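Local coordinates for signal recognition particle receptor beta subunit (Mus musculus, PDB 2FH5), which binds GTP and, as part of the signal recognition particle receptor, ensures correct targeting of nascent secretory proteins to the endoplasmic reticulum membrane, at residues Asp87-Gln92 with Ile127-Ser132; Leu118-Asn123 with Val184-Cys189; Lys96-Phe101 with Gln138-Glu143. One frame throughout, in Å; residues are numbered along the deposited sequence.

Contact 1: Asp87-Gln92 with Ile127-Ser132; sequences DSAAFQ and IAMAKS
After Asp87, whose OD1 takes Ala90 N from above the carboxylate plane (2.8 Å) in an Asx motif and Ala89 N more weakly, while OD2 forms a salt bridge with Lys124, Ser88 O receives the backbone N-H of Lys131. This nearly straight bond (Lys131 N to Ser88 O 3.0 Å) is the one hydrogen bond that joins the two segments; its donor stands above the carbonyl plane. The Ser88 side chain leans on Ala130, CB to CB 4.1 Å, and its hydroxyl is hydrogen-bonded to Asn123 O. Ala89 lies where the CA atoms of the two segments come closest, its CA 4.0 Å from Ala130 CA. Its methyl meets Ile127 CG2 (3.9 Å) and Met129 CG, and the terminal CE of Met129 bends round to Ala89 O. Phe91 brings CD2 obliquely toward Lys131 CG, and its ring also touches Ile136, Gln139 and Leu140 of helix 133-150. Gln92 closes the series, crossing the Lys131 chain at about a right angle with CG 3.2 Å from Lys131 NZ. That lysine doubles back through chi2 (-71°) and chi3 (117°), which brings NZ to Met129 O (3.1 Å), nearly along the C=O axis. The 127-132 segment begins as a type I turn, Ile127 to Ala130, and Ile127 also touches the nucleotide. Thus the loop leading into helix 91-110 packs on the loop that directly follows the Asn-Lys-Gln-Asp guanine-recognition motif of this P-loop GTPase fold.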
loop_
_atom_site.group_PDB
_atom_site.type_symbol
_atom_site.label_atom_id
_atom_site.label_comp_id
_atom_site.label_asym_id
_atom_site.label_seq_id
_atom_site.Cartn_x
_atom_site.Cartn_y
_atom_site.Cartn_z
ATOM N N ASP B 87 -11.568 -3.919 1.955
ATOM C CA ASP B 87 -11.217 -5.322 2.020
ATOM C C ASP B 87 -12.571 -6.011 2.201
ATOM O O ASP B 87 -13.124 -6.000 3.296
ATOM C CB ASP B 87 -10.333 -5.602 3.244
ATOM C CG ASP B 87 -9.939 -7.079 3.369
ATOM O OD1 ASP B 87 -10.802 -7.941 3.115
ATOM O OD2 ASP B 87 -8.772 -7.380 3.738
ATOM N N SER B 88 -13.097 -6.615 1.142
ATOM C CA SER B 88 -14.397 -7.276 1.219
ATOM C C SER B 88 -14.471 -8.522 2.113
ATOM O O SER B 88 -15.544 -8.889 2.607
ATOM C CB SER B 88 -14.855 -7.593 -0.196
ATOM O OG SER B 88 -14.830 -6.399 -0.969
ATOM N N ALA B 89 -13.325 -9.149 2.342
ATOM C CA ALA B 89 -13.247 -10.355 3.174
ATOM C C ALA B 89 -13.195 -10.027 4.657
ATOM O O ALA B 89 -13.642 -10.810 5.475
ATOM C CB ALA B 89 -12.007 -11.186 2.785
ATOM N N ALA B 90 -12.631 -8.876 5.009
ATOM C CA ALA B 90 -12.535 -8.488 6.412
ATOM C C ALA B 90 -13.624 -7.471 6.773
ATOM O O ALA B 90 -13.690 -6.983 7.913
ATOM C CB ALA B 90 -11.148 -7.890 6.703
ATOM N N PHE B 91 -14.476 -7.164 5.803
ATOM C CA PHE B 91 -15.515 -6.184 6.003
ATOM C C PHE B 91 -16.345 -6.355 7.283
ATOM O O PHE B 91 -16.534 -5.389 8.029
ATOM C CB PHE B 91 -16.422 -6.142 4.781
ATOM C CG PHE B 91 -17.413 -5.038 4.827
ATOM C CD1 PHE B 91 -16.996 -3.717 4.746
ATOM C CD2 PHE B 91 -18.759 -5.306 5.047
ATOM C CE1 PHE B 91 -17.902 -2.676 4.894
ATOM C CE2 PHE B 91 -19.676 -4.266 5.195
ATOM C CZ PHE B 91 -19.244 -2.951 5.120
ATOM N N GLN B 92 -16.820 -7.570 7.551
ATOM C CA GLN B 92 -17.636 -7.821 8.741
ATOM C C GLN B 92 -17.033 -7.310 10.053
ATOM O O GLN B 92 -17.749 -6.744 10.886
ATOM C CB GLN B 92 -17.947 -9.314 8.881
ATOM C CG GLN B 92 -18.667 -9.898 7.678
ATOM C CD GLN B 92 -20.138 -9.473 7.575
ATOM O OE1 GLN B 92 -20.480 -8.288 7.726
ATOM N NE2 GLN B 92 -21.013 -10.447 7.294
ATOM N N ILE B 127 -11.220 -13.934 -2.490
ATOM C CA ILE B 127 -11.259 -14.706 -1.248
ATOM C C ILE B 127 -12.695 -15.178 -1.049
ATOM O O ILE B 127 -13.641 -14.407 -1.222
ATOM C CB ILE B 127 -10.785 -13.848 -0.051
ATOM C CG1 ILE B 127 -9.292 -13.523 -0.215
ATOM C CG2 ILE B 127 -11.014 -14.581 1.261
ATOM C CD1 ILE B 127 -8.781 -12.530 0.795
ATOM N N ALA B 128 -12.863 -16.444 -0.696
ATOM C CA ALA B 128 -14.198 -17.021 -0.539
ATOM C C ALA B 128 -15.199 -16.274 0.358
ATOM O O ALA B 128 -16.313 -15.979 -0.069
ATOM C CB ALA B 128 -14.071 -18.483 -0.088
ATOM N N MET B 129 -14.807 -15.971 1.591
ATOM C CA MET B 129 -15.694 -15.290 2.533
ATOM C C MET B 129 -15.999 -13.805 2.210
ATOM O O MET B 129 -16.506 -13.075 3.070
ATOM C CB MET B 129 -15.088 -15.387 3.945
ATOM C CG MET B 129 -13.830 -14.518 4.160
ATOM S SD MET B 129 -12.800 -14.905 5.654
ATOM C CE MET B 129 -13.363 -13.623 6.832
ATOM N N ALA B 130 -15.712 -13.362 0.987
ATOM C CA ALA B 130 -15.906 -11.964 0.617
ATOM C C ALA B 130 -17.357 -11.503 0.453
ATOM O O ALA B 130 -18.128 -12.091 -0.309
ATOM C CB ALA B 130 -15.128 -11.668 -0.642
ATOM N N LYS B 131 -17.719 -10.441 1.171
ATOM C CA LYS B 131 -19.066 -9.887 1.087
ATOM C C LYS B 131 -19.199 -9.176 -0.261
ATOM O O LYS B 131 -18.238 -8.594 -0.768
ATOM C CB LYS B 131 -19.308 -8.891 2.218
ATOM C CG LYS B 131 -19.114 -9.466 3.602
ATOM C CD LYS B 131 -20.211 -10.442 3.981
ATOM C CE LYS B 131 -19.667 -11.852 4.216
ATOM N NZ LYS B 131 -18.508 -11.895 5.178
ATOM N N SER B 132 -20.388 -9.232 -0.844
ATOM C CA SER B 132 -20.631 -8.607 -2.133
ATOM C C SER B 132 -20.670 -7.092 -2.009
ATOM O O SER B 132 -20.820 -6.566 -0.903
ATOM C CB SER B 132 -21.971 -9.079 -2.685
ATOM O OG SER B 132 -23.037 -8.495 -1.947
#

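Contact 2: Leu118-Asn123 with Val184-Cys189; sequences LLIACN and VEFLEC. With GTP (guanosine-5'-triphosphate), chain D.
Phe186 has CG beside its own backbone N (chi1 -82°), and with chi2 at 77° the ring lies against Ile120, both of whose branches touch it: CG1 near Phe186 CZ, CG2 at 3.4 Å from Phe186 CE2. Ile120 CB sits over one ring face, 3.6 Å from the Phe186 centroid, a CH-pi contact offset toward the rim. Cys122 SG comes to the same ring at its edge, near the plane, 4.0 Å from Phe186 CD2. On the opposite face of the sheet, Leu119 CD1 meets Leu187 CG at 3.7 Å, the two leucines crossing at about a right angle and both touching Trp209 of helix 204-213. Between these two layers the strands run parallel, 20° apart, in the ladder Glu185 N to Leu118 O, Ile120 N to Glu185 O (2.7 Å), Leu187 N to Ile120 O, Cys122 N to Leu187 O and Cys189 N to Cys122 O. The last is the most bent, its donor above the carbonyl plane. Strand 184-188 is an outermost strand of the sheet within this chain, and its Glu185 carboxylate pairs with Lys212. Asn123, ending the inner strand, brings ND2 to 3.2 Å from GTP N7, and ND2 is hydrogen-bonded to Ser18 O. The backbone ladder thus leads to Asn123 of the GTP site, whose amide the bond to Ser18 O is likely to keep from turning.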
loop_
_atom_site.group_PDB
_atom_site.type_symbol
_atom_site.label_atom_id
_atom_site.label_comp_id
_atom_site.label_asym_id
_atom_site.label_seq_id
_atom_site.Cartn_x
_atom_site.Cartn_y
_atom_site.Cartn_z
ATOM N N LEU B 118 -16.817 9.611 -7.048
ATOM C CA LEU B 118 -16.365 8.671 -6.023
ATOM C C LEU B 118 -16.725 7.199 -6.231
ATOM O O LEU B 118 -17.869 6.861 -6.473
ATOM C CB LEU B 118 -16.893 9.140 -4.667
ATOM C CG LEU B 118 -16.927 8.159 -3.489
ATOM C CD1 LEU B 118 -15.527 7.729 -3.066
ATOM C CD2 LEU B 118 -17.620 8.844 -2.332
ATOM N N LEU B 119 -15.747 6.307 -6.127
ATOM C CA LEU B 119 -16.031 4.883 -6.291
ATOM C C LEU B 119 -15.693 4.121 -5.024
ATOM O O LEU B 119 -14.728 4.435 -4.327
ATOM C CB LEU B 119 -15.226 4.286 -7.456
ATOM C CG LEU B 119 -15.351 2.769 -7.679
ATOM C CD1 LEU B 119 -16.698 2.431 -8.300
ATOM C CD2 LEU B 119 -14.227 2.291 -8.590
ATOM N N ILE B 120 -16.505 3.122 -4.721
ATOM C CA ILE B 120 -16.263 2.286 -3.567
ATOM C C ILE B 120 -15.886 0.944 -4.194
ATOM O O ILE B 120 -16.762 0.226 -4.678
ATOM C CB ILE B 120 -17.533 2.084 -2.704
ATOM C CG1 ILE B 120 -18.181 3.439 -2.380
ATOM C CG2 ILE B 120 -17.163 1.281 -1.436
ATOM C CD1 ILE B 120 -17.339 4.299 -1.505
ATOM N N ALA B 121 -14.591 0.620 -4.204
ATOM C CA ALA B 121 -14.112 -0.625 -4.788
ATOM C C ALA B 121 -14.020 -1.707 -3.737
ATOM O O ALA B 121 -13.137 -1.684 -2.876
ATOM C CB ALA B 121 -12.771 -0.424 -5.430
ATOM N N CYS B 122 -14.948 -2.656 -3.830
ATOM C CA CYS B 122 -15.025 -3.761 -2.914
ATOM C C CYS B 122 -14.023 -4.804 -3.412
ATOM O O CYS B 122 -14.332 -5.657 -4.248
ATOM C CB CYS B 122 -16.466 -4.258 -2.887
ATOM S SG CYS B 122 -17.623 -2.941 -2.345
ATOM N N ASN B 123 -12.809 -4.698 -2.867
ATOM C CA ASN B 123 -11.664 -5.520 -3.235
ATOM C C ASN B 123 -11.527 -6.854 -2.492
ATOM O O ASN B 123 -12.262 -7.133 -1.533
ATOM C CB ASN B 123 -10.419 -4.638 -3.077
ATOM C CG ASN B 123 -9.166 -5.277 -3.604
ATOM O OD1 ASN B 123 -9.188 -5.790 -4.752
ATOM N ND2 ASN B 123 -8.151 -5.236 -2.862
ATOM N N VAL B 184 -21.560 8.483 -7.000
ATOM C CA VAL B 184 -20.996 7.465 -6.132
ATOM C C VAL B 184 -21.331 6.106 -6.703
ATOM O O VAL B 184 -22.494 5.802 -6.896
ATOM C CB VAL B 184 -21.584 7.551 -4.688
ATOM C CG1 VAL B 184 -21.020 6.445 -3.833
ATOM C CG2 VAL B 184 -21.264 8.888 -4.061
ATOM N N GLU B 185 -20.320 5.295 -6.988
ATOM C CA GLU B 185 -20.569 3.959 -7.511
ATOM C C GLU B 185 -19.868 2.899 -6.699
ATOM O O GLU B 185 -18.886 3.168 -6.008
ATOM C CB GLU B 185 -20.077 3.823 -8.934
ATOM C CG GLU B 185 -20.903 4.538 -9.951
ATOM C CD GLU B 185 -20.271 4.452 -11.316
ATOM O OE1 GLU B 185 -20.004 3.314 -11.793
ATOM O OE2 GLU B 185 -20.032 5.534 -11.896
ATOM N N PHE B 186 -20.388 1.687 -6.809
ATOM C CA PHE B 186 -19.820 0.536 -6.150
ATOM C C PHE B 186 -19.481 -0.481 -7.210
ATOM O O PHE B 186 -20.216 -0.631 -8.175
ATOM C CB PHE B 186 -20.818 -0.110 -5.201
ATOM C CG PHE B 186 -20.907 0.559 -3.862
ATOM C CD1 PHE B 186 -21.604 1.757 -3.709
ATOM C CD2 PHE B 186 -20.351 -0.048 -2.732
ATOM C CE1 PHE B 186 -21.758 2.344 -2.448
ATOM C CE2 PHE B 186 -20.498 0.523 -1.470
ATOM C CZ PHE B 186 -21.209 1.728 -1.325
ATOM N N LEU B 187 -18.357 -1.158 -7.056
ATOM C CA LEU B 187 -18.013 -2.224 -7.983
ATOM C C LEU B 187 -17.177 -3.245 -7.218
ATOM O O LEU B 187 -16.766 -2.988 -6.087
ATOM C CB LEU B 187 -17.291 -1.690 -9.228
ATOM C CG LEU B 187 -15.889 -1.083 -9.311
ATOM C CD1 LEU B 187 -14.815 -2.120 -8.993
ATOM C CD2 LEU B 187 -15.700 -0.557 -10.724
ATOM N N GLU B 188 -16.968 -4.413 -7.809
ATOM C CA GLU B 188 -16.185 -5.459 -7.170
ATOM C C GLU B 188 -14.879 -5.652 -7.928
ATOM O O GLU B 188 -14.781 -5.322 -9.114
ATOM C CB GLU B 188 -16.981 -6.761 -7.142
ATOM C CG GLU B 188 -18.307 -6.627 -6.426
ATOM C CD GLU B 188 -19.150 -7.891 -6.506
ATOM O OE1 GLU B 188 -19.159 -8.529 -7.577
ATOM O OE2 GLU B 188 -19.817 -8.242 -5.507
ATOM N N CYS B 189 -13.860 -6.151 -7.237
ATOM C CA CYS B 189 -12.571 -6.390 -7.878
ATOM C C CYS B 189 -11.659 -7.251 -7.031
ATOM O O CYS B 189 -11.962 -7.571 -5.882
ATOM C CB CYS B 189 -11.861 -5.070 -8.213
ATOM S SG CYS B 189 -11.444 -4.027 -6.798
HETATM P PG GTP D . -1.603 0.446 3.469
HETATM O O1G GTP D . -1.324 0.036 4.833
HETATM O O2G GTP D . -0.374 0.814 2.703
HETATM O O3G GTP D . -2.646 1.584 3.443
HETATM O O3B GTP D . -2.238 -0.997 2.767
HETATM P PB GTP D . -2.703 -1.172 1.318
HETATM O O1B GTP D . -4.161 -0.871 1.199
HETATM O O2B GTP D . -1.888 -0.394 0.304
HETATM O O3A GTP D . -2.514 -2.752 1.183
HETATM P PA GTP D . -1.665 -3.577 0.145
HETATM O O1A GTP D . -1.916 -3.177 -1.205
HETATM O O2A GTP D . -0.206 -3.521 0.504
HETATM O "O5'" GTP D . -2.346 -4.985 0.399
HETATM C "C5'" GTP D . -2.214 -5.573 1.682
HETATM C "C4'" GTP D . -2.118 -7.091 1.533
HETATM O "O4'" GTP D . -3.303 -7.624 0.903
HETATM C "C3'" GTP D . -0.962 -7.563 0.646
HETATM O "O3'" GTP D . -0.350 -8.768 1.190
HETATM C "C2'" GTP D . -1.626 -7.809 -0.678
HETATM O "O2'" GTP D . -0.891 -8.646 -1.595
HETATM C "C1'" GTP D . -3.005 -8.343 -0.292
HETATM N N9 GTP D . -4.062 -8.034 -1.238
HETATM C C8 GTP D . -4.323 -6.785 -1.813
HETATM N N7 GTP D . -5.370 -6.861 -2.631
HETATM C C5 GTP D . -5.813 -8.201 -2.593
HETATM C C6 GTP D . -6.863 -8.894 -3.223
HETATM O O6 GTP D . -7.707 -8.490 -4.000
HETATM N N1 GTP D . -6.998 -10.279 -2.934
HETATM C C2 GTP D . -6.150 -10.955 -2.075
HETATM N N2 GTP D . -6.340 -12.287 -1.870
HETATM N N3 GTP D . -5.144 -10.276 -1.463
HETATM C C4 GTP D . -4.984 -8.920 -1.729
#

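Contact 3: Lys96-Phe101 with Gln138-Glu143; sequences KDVAEF and QQLEKE
The carboxylate of Glu143 is met by Lys96, whose chain crosses it at about a right angle: CG lies above the carboxylate plane, and NZ, on the same side but closer to the plane, forms a long salt bridge with OE1 (3.5 Å). Lys96 CE passes OE2 at the same distance, 3.5 Å. Glu143 leaves its helix with CG opposite the backbone N (chi1 -166°) and then bends at chi2 (72°), a path that presses its CG on Ala99 CB at 3.3 Å before the acid reaches the lysine. Leu140 fills the inner side, one branch doing the touching: CD2 rests on Ala99 CA (3.8 Å) and on Val98 CG1 (3.9 Å). The axes of 96-101 and 138-143 pass 9.7 Å apart at -66°, beside the small Ala99, whose CA lies nearest that of Leu140. Replacing Glu143 with an alanine would probably leave Lys96 without its charge partner and Ala99 CB without the CG that packs on it. Two helices on one face of the sheet are thus joined by apolar contacts inside and a rather loose ion pair where they meet solvent.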
loop_
_atom_site.group_PDB
_atom_site.type_symbol
_atom_site.label_atom_id
_atom_site.label_comp_id
_atom_site.label_asym_id
_atom_site.label_seq_id
_atom_site.Cartn_x
_atom_site.Cartn_y
_atom_site.Cartn_z
ATOM N N LYS B 96 -17.215 -0.660 11.091
ATOM C CA LYS B 96 -17.212 0.619 11.768
ATOM C C LYS B 96 -16.019 1.485 11.408
ATOM O O LYS B 96 -16.185 2.693 11.205
ATOM C CB LYS B 96 -17.324 0.404 13.285
ATOM C CG LYS B 96 -18.663 -0.228 13.645
ATOM C CD LYS B 96 -19.043 -0.073 15.110
ATOM C CE LYS B 96 -20.574 -0.117 15.295
ATOM N NZ LYS B 96 -21.233 -1.277 14.597
ATOM N N ASP B 97 -14.830 0.885 11.292
ATOM C CA ASP B 97 -13.644 1.663 10.930
ATOM C C ASP B 97 -13.772 2.178 9.497
ATOM O O ASP B 97 -13.386 3.310 9.198
ATOM C CB ASP B 97 -12.370 0.829 11.077
ATOM C CG ASP B 97 -11.977 0.607 12.536
ATOM O OD1 ASP B 97 -11.947 1.594 13.305
ATOM O OD2 ASP B 97 -11.691 -0.553 12.916
ATOM N N VAL B 98 -14.325 1.342 8.622
ATOM C CA VAL B 98 -14.538 1.705 7.230
ATOM C C VAL B 98 -15.518 2.867 7.142
ATOM O O VAL B 98 -15.190 3.911 6.572
ATOM C CB VAL B 98 -15.127 0.522 6.418
ATOM C CG1 VAL B 98 -15.492 0.989 5.023
ATOM C CG2 VAL B 98 -14.133 -0.634 6.364
ATOM N N ALA B 99 -16.718 2.689 7.702
ATOM C CA ALA B 99 -17.759 3.741 7.680
ATOM C C ALA B 99 -17.256 5.084 8.218
ATOM O O ALA B 99 -17.516 6.137 7.645
ATOM C CB ALA B 99 -18.994 3.293 8.484
ATOM N N GLU B 100 -16.523 5.032 9.318
ATOM C CA GLU B 100 -15.983 6.237 9.931
ATOM C C GLU B 100 -15.012 6.992 9.030
ATOM O O GLU B 100 -14.997 8.234 9.024
ATOM C CB GLU B 100 -15.294 5.872 11.243
ATOM C CG GLU B 100 -14.526 6.987 11.887
ATOM C CD GLU B 100 -14.023 6.579 13.263
ATOM O OE1 GLU B 100 -14.891 6.419 14.158
ATOM O OE2 GLU B 100 -12.786 6.400 13.447
ATOM N N PHE B 101 -14.193 6.253 8.280
ATOM C CA PHE B 101 -13.236 6.896 7.397
ATOM C C PHE B 101 -13.987 7.386 6.162
ATOM O O PHE B 101 -13.766 8.498 5.707
ATOM C CB PHE B 101 -12.116 5.910 7.029
ATOM C CG PHE B 101 -11.059 6.472 6.094
ATOM C CD1 PHE B 101 -10.835 7.847 5.988
ATOM C CD2 PHE B 101 -10.299 5.615 5.302
ATOM C CE1 PHE B 101 -9.878 8.363 5.093
ATOM C CE2 PHE B 101 -9.341 6.116 4.408
ATOM C CZ PHE B 101 -9.134 7.500 4.301
ATOM N N GLN B 138 -25.210 -1.812 1.477
ATOM C CA GLN B 138 -26.301 -1.849 2.437
ATOM C C GLN B 138 -25.800 -1.611 3.864
ATOM O O GLN B 138 -26.329 -0.744 4.560
ATOM C CB GLN B 138 -27.058 -3.185 2.346
ATOM C CG GLN B 138 -27.900 -3.502 3.590
ATOM C CD GLN B 138 -28.738 -4.778 3.458
ATOM O OE1 GLN B 138 -28.325 -5.749 2.808
ATOM N NE2 GLN B 138 -29.916 -4.784 4.096
ATOM N N GLN B 139 -24.783 -2.355 4.300
ATOM C CA GLN B 139 -24.265 -2.171 5.655
ATOM C C GLN B 139 -23.605 -0.800 5.861
ATOM O O GLN B 139 -23.667 -0.229 6.951
ATOM C CB GLN B 139 -23.301 -3.297 5.999
ATOM C CG GLN B 139 -23.985 -4.651 6.052
ATOM C CD GLN B 139 -25.158 -4.666 7.036
ATOM O OE1 GLN B 139 -24.966 -4.517 8.255
ATOM N NE2 GLN B 139 -26.386 -4.832 6.508
ATOM N N LEU B 140 -22.983 -0.251 4.829
ATOM C CA LEU B 140 -22.387 1.070 4.994
ATOM C C LEU B 140 -23.452 2.160 5.127
ATOM O O LEU B 140 -23.260 3.122 5.877
ATOM C CB LEU B 140 -21.475 1.408 3.827
ATOM C CG LEU B 140 -20.108 0.768 3.941
ATOM C CD1 LEU B 140 -19.426 0.900 2.601
ATOM C CD2 LEU B 140 -19.328 1.434 5.091
ATOM N N GLU B 141 -24.563 2.027 4.397
ATOM C CA GLU B 141 -25.635 3.024 4.500
ATOM C C GLU B 141 -26.211 2.975 5.914
ATOM O O GLU B 141 -26.351 4.001 6.581
ATOM C CB GLU B 141 -26.732 2.759 3.458
ATOM C CG GLU B 141 -26.206 2.900 2.042
ATOM C CD GLU B 141 -27.271 2.815 0.964
ATOM O OE1 GLU B 141 -28.206 1.997 1.100
ATOM O OE2 GLU B 141 -27.154 3.556 -0.037
ATOM N N LYS B 142 -26.515 1.769 6.378
ATOM C CA LYS B 142 -27.057 1.601 7.714
ATOM C C LYS B 142 -26.109 2.216 8.754
ATOM O O LYS B 142 -26.542 2.859 9.700
ATOM C CB LYS B 142 -27.283 0.110 7.976
ATOM C CG LYS B 142 -27.501 -0.260 9.443
ATOM C CD LYS B 142 -27.706 -1.771 9.623
ATOM C CE LYS B 142 -27.877 -2.133 11.107
ATOM N NZ LYS B 142 -28.078 -3.600 11.336
ATOM N N GLU B 143 -24.810 2.039 8.557
ATOM C CA GLU B 143 -23.808 2.554 9.482
ATOM C C GLU B 143 -23.587 4.075 9.394
ATOM O O GLU B 143 -23.401 4.743 10.400
ATOM C CB GLU B 143 -22.492 1.822 9.235
ATOM C CG GLU B 143 -21.467 2.019 10.320
ATOM C CD GLU B 143 -21.836 1.276 11.588
ATOM O OE1 GLU B 143 -22.189 0.068 11.489
ATOM O OE2 GLU B 143 -21.763 1.905 12.670
#

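From the N terminus, strand 79-87 runs into Asp87-Gln92 and on into helix 91-110, which carries Lys96-Phe101; strand 117-123 then brings Leu118-Asn123. The chain closes contact 1 at Ile127-Ser132, contact 3 on helix 133-150 and contact 2 last, at Val184-Cys189. The three loops all cross, since their segments alternate. Contacts 1 and 2 meet where Ser88 N lies 2.9 Å from Asn123 O, probably a hydrogen bond. Phe91 connects contact 1 to contact 3 by packing on Gln139 and Leu140, and Leu140 also touches Phe186 of contact 2. Contact 2 adds strand 184-188 to the sheet, contact 3 joins two helices on one face, and contact 1 joins the loops beside the nucleotide.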